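Local coordinates for protein beta-galactoside alpha-2,6-sialyltransferase (Photobacterium sp., PDB 2Z4T) that probably transfers sialic acid from a CMP-activated donor to beta-galactosides such as lactose through an alpha-2,6 linkage, at residues A[55-67]-A[72-84]. Residues are numbered along the deposited sequence; the frame is centred on the assembly and turned at random.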
# COMPACT_ATOMS: atom_id res chain seq x y z
N HIS A 55 -32.32 -39.16 -5.93
CA HIS A 55 -30.88 -39.14 -5.97
C HIS A 55 -29.98 -39.72 -4.88
O HIS A 55 -30.42 -40.38 -3.94
CB HIS A 55 -30.60 -37.64 -5.90
CG HIS A 55 -30.77 -37.08 -4.51
ND1 HIS A 55 -31.93 -37.25 -3.78
CD2 HIS A 55 -29.91 -36.43 -3.70
CE1 HIS A 55 -31.78 -36.70 -2.59
NE2 HIS A 55 -30.56 -36.19 -2.51
N SER A 56 -28.70 -39.38 -5.01
CA SER A 56 -27.66 -39.74 -4.04
C SER A 56 -26.57 -38.67 -3.96
O SER A 56 -26.17 -38.10 -4.98
CB SER A 56 -27.03 -41.09 -4.39
OG SER A 56 -26.24 -41.03 -5.58
N TRP A 57 -26.13 -38.39 -2.73
CA TRP A 57 -24.91 -37.64 -2.44
C TRP A 57 -23.91 -38.55 -1.73
O TRP A 57 -24.29 -39.30 -0.81
CB TRP A 57 -25.18 -36.45 -1.55
CG TRP A 57 -25.61 -35.20 -2.24
CD1 TRP A 57 -26.86 -34.65 -2.21
CD2 TRP A 57 -24.79 -34.32 -3.04
NE1 TRP A 57 -26.87 -33.47 -2.94
CE2 TRP A 57 -25.62 -33.25 -3.45
CE3 TRP A 57 -23.45 -34.34 -3.44
CZ2 TRP A 57 -25.15 -32.21 -4.27
CZ3 TRP A 57 -22.97 -33.29 -4.24
CH2 TRP A 57 -23.82 -32.24 -4.65
N VAL A 58 -22.65 -38.51 -2.15
CA VAL A 58 -21.65 -39.41 -1.59
C VAL A 58 -20.32 -38.69 -1.40
O VAL A 58 -19.78 -38.09 -2.33
CB VAL A 58 -21.44 -40.67 -2.46
CG1 VAL A 58 -20.30 -41.53 -1.90
CG2 VAL A 58 -22.72 -41.48 -2.55
N GLN A 59 -19.79 -38.75 -0.18
CA GLN A 59 -18.45 -38.25 0.03
C GLN A 59 -17.47 -39.24 -0.57
O GLN A 59 -17.50 -40.44 -0.31
CB GLN A 59 -18.14 -38.00 1.49
CG GLN A 59 -16.79 -37.33 1.65
CD GLN A 59 -16.45 -37.04 3.08
OE1 GLN A 59 -15.28 -37.07 3.46
NE2 GLN A 59 -17.47 -36.74 3.88
N THR A 60 -16.59 -38.68 -1.37
CA THR A 60 -15.86 -39.45 -2.32
C THR A 60 -14.34 -39.30 -2.14
O THR A 60 -13.56 -40.12 -2.59
CB THR A 60 -16.45 -39.08 -3.70
OG1 THR A 60 -17.22 -40.20 -4.18
CG2 THR A 60 -15.44 -38.68 -4.68
N CYS A 61 -13.94 -38.26 -1.42
CA CYS A 61 -12.57 -38.13 -0.99
C CYS A 61 -12.57 -37.20 0.21
O CYS A 61 -13.52 -36.47 0.43
CB CYS A 61 -11.69 -37.60 -2.12
SG CYS A 61 -11.58 -35.81 -2.21
N GLY A 62 -11.49 -37.24 0.99
CA GLY A 62 -11.37 -36.44 2.19
C GLY A 62 -11.35 -37.33 3.41
O GLY A 62 -12.03 -38.36 3.45
N THR A 63 -10.58 -36.97 4.41
CA THR A 63 -10.44 -37.87 5.53
C THR A 63 -11.58 -37.78 6.58
O THR A 63 -12.14 -38.80 6.93
CB THR A 63 -8.98 -37.94 6.10
OG1 THR A 63 -8.98 -37.71 7.51
CG2 THR A 63 -8.09 -36.98 5.44
N GLN A 64 -11.92 -36.60 7.05
CA GLN A 64 -13.05 -36.48 7.97
C GLN A 64 -14.39 -36.67 7.25
O GLN A 64 -14.56 -36.21 6.12
CB GLN A 64 -13.03 -35.16 8.73
CG GLN A 64 -12.11 -35.19 9.96
CD GLN A 64 -12.01 -33.84 10.67
OE1 GLN A 64 -13.02 -33.25 11.05
NE2 GLN A 64 -10.78 -33.34 10.84
N GLN A 65 -15.31 -37.38 7.89
CA GLN A 65 -16.64 -37.64 7.34
C GLN A 65 -17.55 -36.45 7.56
O GLN A 65 -17.79 -36.05 8.69
CB GLN A 65 -17.22 -38.89 7.99
CG GLN A 65 -16.64 -40.15 7.46
CD GLN A 65 -17.24 -40.48 6.11
OE1 GLN A 65 -18.44 -40.73 5.99
NE2 GLN A 65 -16.40 -40.47 5.07
N LEU A 66 -18.08 -35.88 6.49
CA LEU A 66 -18.83 -34.61 6.58
C LEU A 66 -20.32 -34.75 6.32
O LEU A 66 -21.10 -33.84 6.66
CB LEU A 66 -18.25 -33.56 5.61
CG LEU A 66 -16.77 -33.22 5.61
CD1 LEU A 66 -16.56 -31.97 4.76
CD2 LEU A 66 -16.22 -33.01 7.01
N LEU A 67 -20.72 -35.86 5.70
CA LEU A 67 -22.11 -36.08 5.31
C LEU A 67 -22.92 -36.85 6.39
O LEU A 67 -22.76 -38.06 6.57
CB LEU A 67 -22.16 -36.79 3.97
CG LEU A 67 -22.96 -36.14 2.87
CD1 LEU A 67 -22.75 -34.64 2.84
CD2 LEU A 67 -22.53 -36.76 1.56
N LYS A 72 -27.51 -36.09 3.18
CA LYS A 72 -27.72 -36.87 1.98
C LYS A 72 -29.13 -36.75 1.36
O LYS A 72 -29.29 -36.93 0.15
CB LYS A 72 -27.37 -38.33 2.26
CG LYS A 72 -25.89 -38.59 2.42
CD LYS A 72 -25.59 -40.08 2.31
CE LYS A 72 -25.26 -40.71 3.66
NZ LYS A 72 -23.91 -40.28 4.15
N GLU A 73 -30.14 -36.43 2.19
CA GLU A 73 -31.55 -36.48 1.75
C GLU A 73 -32.12 -35.23 1.08
O GLU A 73 -33.26 -35.25 0.59
CB GLU A 73 -32.48 -36.97 2.88
CG GLU A 73 -32.17 -38.41 3.38
CD GLU A 73 -31.51 -39.32 2.32
OE1 GLU A 73 -31.92 -39.29 1.13
OE2 GLU A 73 -30.57 -40.08 2.68
N SER A 74 -31.34 -34.15 1.05
CA SER A 74 -31.75 -32.96 0.32
C SER A 74 -30.95 -32.90 -0.98
O SER A 74 -29.85 -33.45 -1.06
CB SER A 74 -31.55 -31.70 1.17
OG SER A 74 -30.18 -31.38 1.29
N ILE A 75 -31.51 -32.25 -2.01
CA ILE A 75 -30.84 -32.24 -3.32
C ILE A 75 -29.68 -31.24 -3.36
O ILE A 75 -28.65 -31.52 -3.96
CB ILE A 75 -31.82 -32.19 -4.56
CG1 ILE A 75 -32.16 -30.78 -4.96
CG2 ILE A 75 -33.06 -33.06 -4.35
CD1 ILE A 75 -31.29 -30.29 -6.10
N SER A 76 -29.81 -30.10 -2.70
CA SER A 76 -28.65 -29.26 -2.55
C SER A 76 -27.71 -29.80 -1.46
O SER A 76 -28.16 -30.38 -0.47
CB SER A 76 -29.04 -27.80 -2.29
OG SER A 76 -29.30 -27.58 -0.93
N LEU A 77 -26.41 -29.63 -1.66
CA LEU A 77 -25.38 -30.15 -0.76
C LEU A 77 -25.14 -29.21 0.41
O LEU A 77 -24.76 -28.06 0.23
CB LEU A 77 -24.07 -30.35 -1.53
CG LEU A 77 -22.83 -30.72 -0.71
CD1 LEU A 77 -22.85 -32.21 -0.27
CD2 LEU A 77 -21.54 -30.37 -1.46
N SER A 78 -25.36 -29.71 1.61
CA SER A 78 -25.14 -28.92 2.80
C SER A 78 -24.09 -29.58 3.70
O SER A 78 -24.28 -30.70 4.18
CB SER A 78 -26.46 -28.73 3.54
OG SER A 78 -26.44 -27.47 4.17
N VAL A 79 -22.96 -28.89 3.89
CA VAL A 79 -21.87 -29.38 4.74
C VAL A 79 -21.10 -28.25 5.42
O VAL A 79 -21.05 -27.12 4.94
CB VAL A 79 -20.84 -30.24 3.96
CG1 VAL A 79 -21.35 -31.66 3.84
CG2 VAL A 79 -20.52 -29.67 2.60
N VAL A 80 -20.50 -28.59 6.54
CA VAL A 80 -19.66 -27.68 7.29
C VAL A 80 -18.23 -28.18 7.08
O VAL A 80 -17.97 -29.37 7.26
CB VAL A 80 -20.04 -27.72 8.79
CG1 VAL A 80 -19.21 -26.73 9.59
CG2 VAL A 80 -21.54 -27.42 8.97
N ALA A 81 -17.33 -27.30 6.66
CA ALA A 81 -15.93 -27.66 6.50
C ALA A 81 -15.39 -28.07 7.86
O ALA A 81 -15.81 -27.49 8.86
CB ALA A 81 -15.16 -26.48 5.96
N PRO A 82 -14.48 -29.06 7.91
CA PRO A 82 -13.99 -29.55 9.19
C PRO A 82 -12.94 -28.61 9.79
O PRO A 82 -12.53 -27.65 9.12
CB PRO A 82 -13.33 -30.88 8.83
CG PRO A 82 -12.85 -30.70 7.45
CD PRO A 82 -13.82 -29.74 6.78
N ARG A 83 -12.55 -28.87 11.04
CA ARG A 83 -11.42 -28.21 11.66
C ARG A 83 -10.19 -29.03 11.28
O ARG A 83 -10.17 -30.24 11.47
CB ARG A 83 -11.57 -28.19 13.17
CG ARG A 83 -12.71 -27.36 13.63
CD ARG A 83 -12.70 -27.18 15.12
NE ARG A 83 -13.33 -28.30 15.82
CZ ARG A 83 -13.34 -28.42 17.14
NH1 ARG A 83 -12.77 -27.49 17.91
NH2 ARG A 83 -13.93 -29.47 17.71
N LEU A 84 -9.17 -28.37 10.74
CA LEU A 84 -8.01 -29.10 10.22
C LEU A 84 -6.70 -28.55 10.75
O LEU A 84 -6.66 -27.45 11.28
CB LEU A 84 -7.98 -29.05 8.69
CG LEU A 84 -9.18 -29.60 7.93
CD1 LEU A 84 -9.07 -29.20 6.45
CD2 LEU A 84 -9.27 -31.13 8.12
O HOH W 1 -14.43 -30.87 13.00
O HOH W 2 -21.30 -31.49 7.60
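Trp-57 lies against Leu-77 with the flat of its indole: Leu-77 CB sits over the six-membered ring, 3.8 Å from its centroid and 22° off the normal, a CH-pi contact in which the two side chains cross at about a right angle. At its edge the same indole is polar. NE1 donates to Ile-75 O at 2.8 Å; the oxygen lies in the ring plane, while the nitrogen stands well above the carbonyl plane. With CG of Trp-57 anti to its carbonyl carbon (chi1 -86°), the ring spans from strand 52-61 to the start of strand 77-80, and Phe-94 and Val-108 also meet it. His-55 turns its NE2 among the carbonyls of the same bend, with weak bonds to Lys-72 O (3.0 Å) and Ser-74 O, and Ile-75 CG2 over one ring face. Leu-67 continues the apolar row, its CD1 3.4 Å from Val-79 CG1 and close to Leu-77 CD1. Lys-72 passes obliquely over it, CG against Leu-67 CG; bends at chi3 and chi4 bring NZ back to Leu-67 O in a weak bond. Farther along, Leu-66 CD2 meets Pro-82 CB at 4.0 Å, and a water joins Leu-66 O to Val-80 N. Gln-64, extended beyond CG, rests its amide beside Pro-82, and NE2 donates to Arg-83 O at 3.2 Å. Strand 52-61 pairs with 88-98 and strand 77-80 with 39-42, so the contact joins the two sheets of the immunoglobulin-like beta-sandwich, away from the sugar and nucleotide sites. Its chemistry is divided: the indole face, Leu-67, Leu-77 and Val-79 make the buried apolar part, while side-chain N-H groups donate to backbone carbonyls, firmly from the indole, weakly from the imidazole, and from the Gln-64 amide at the exposed end.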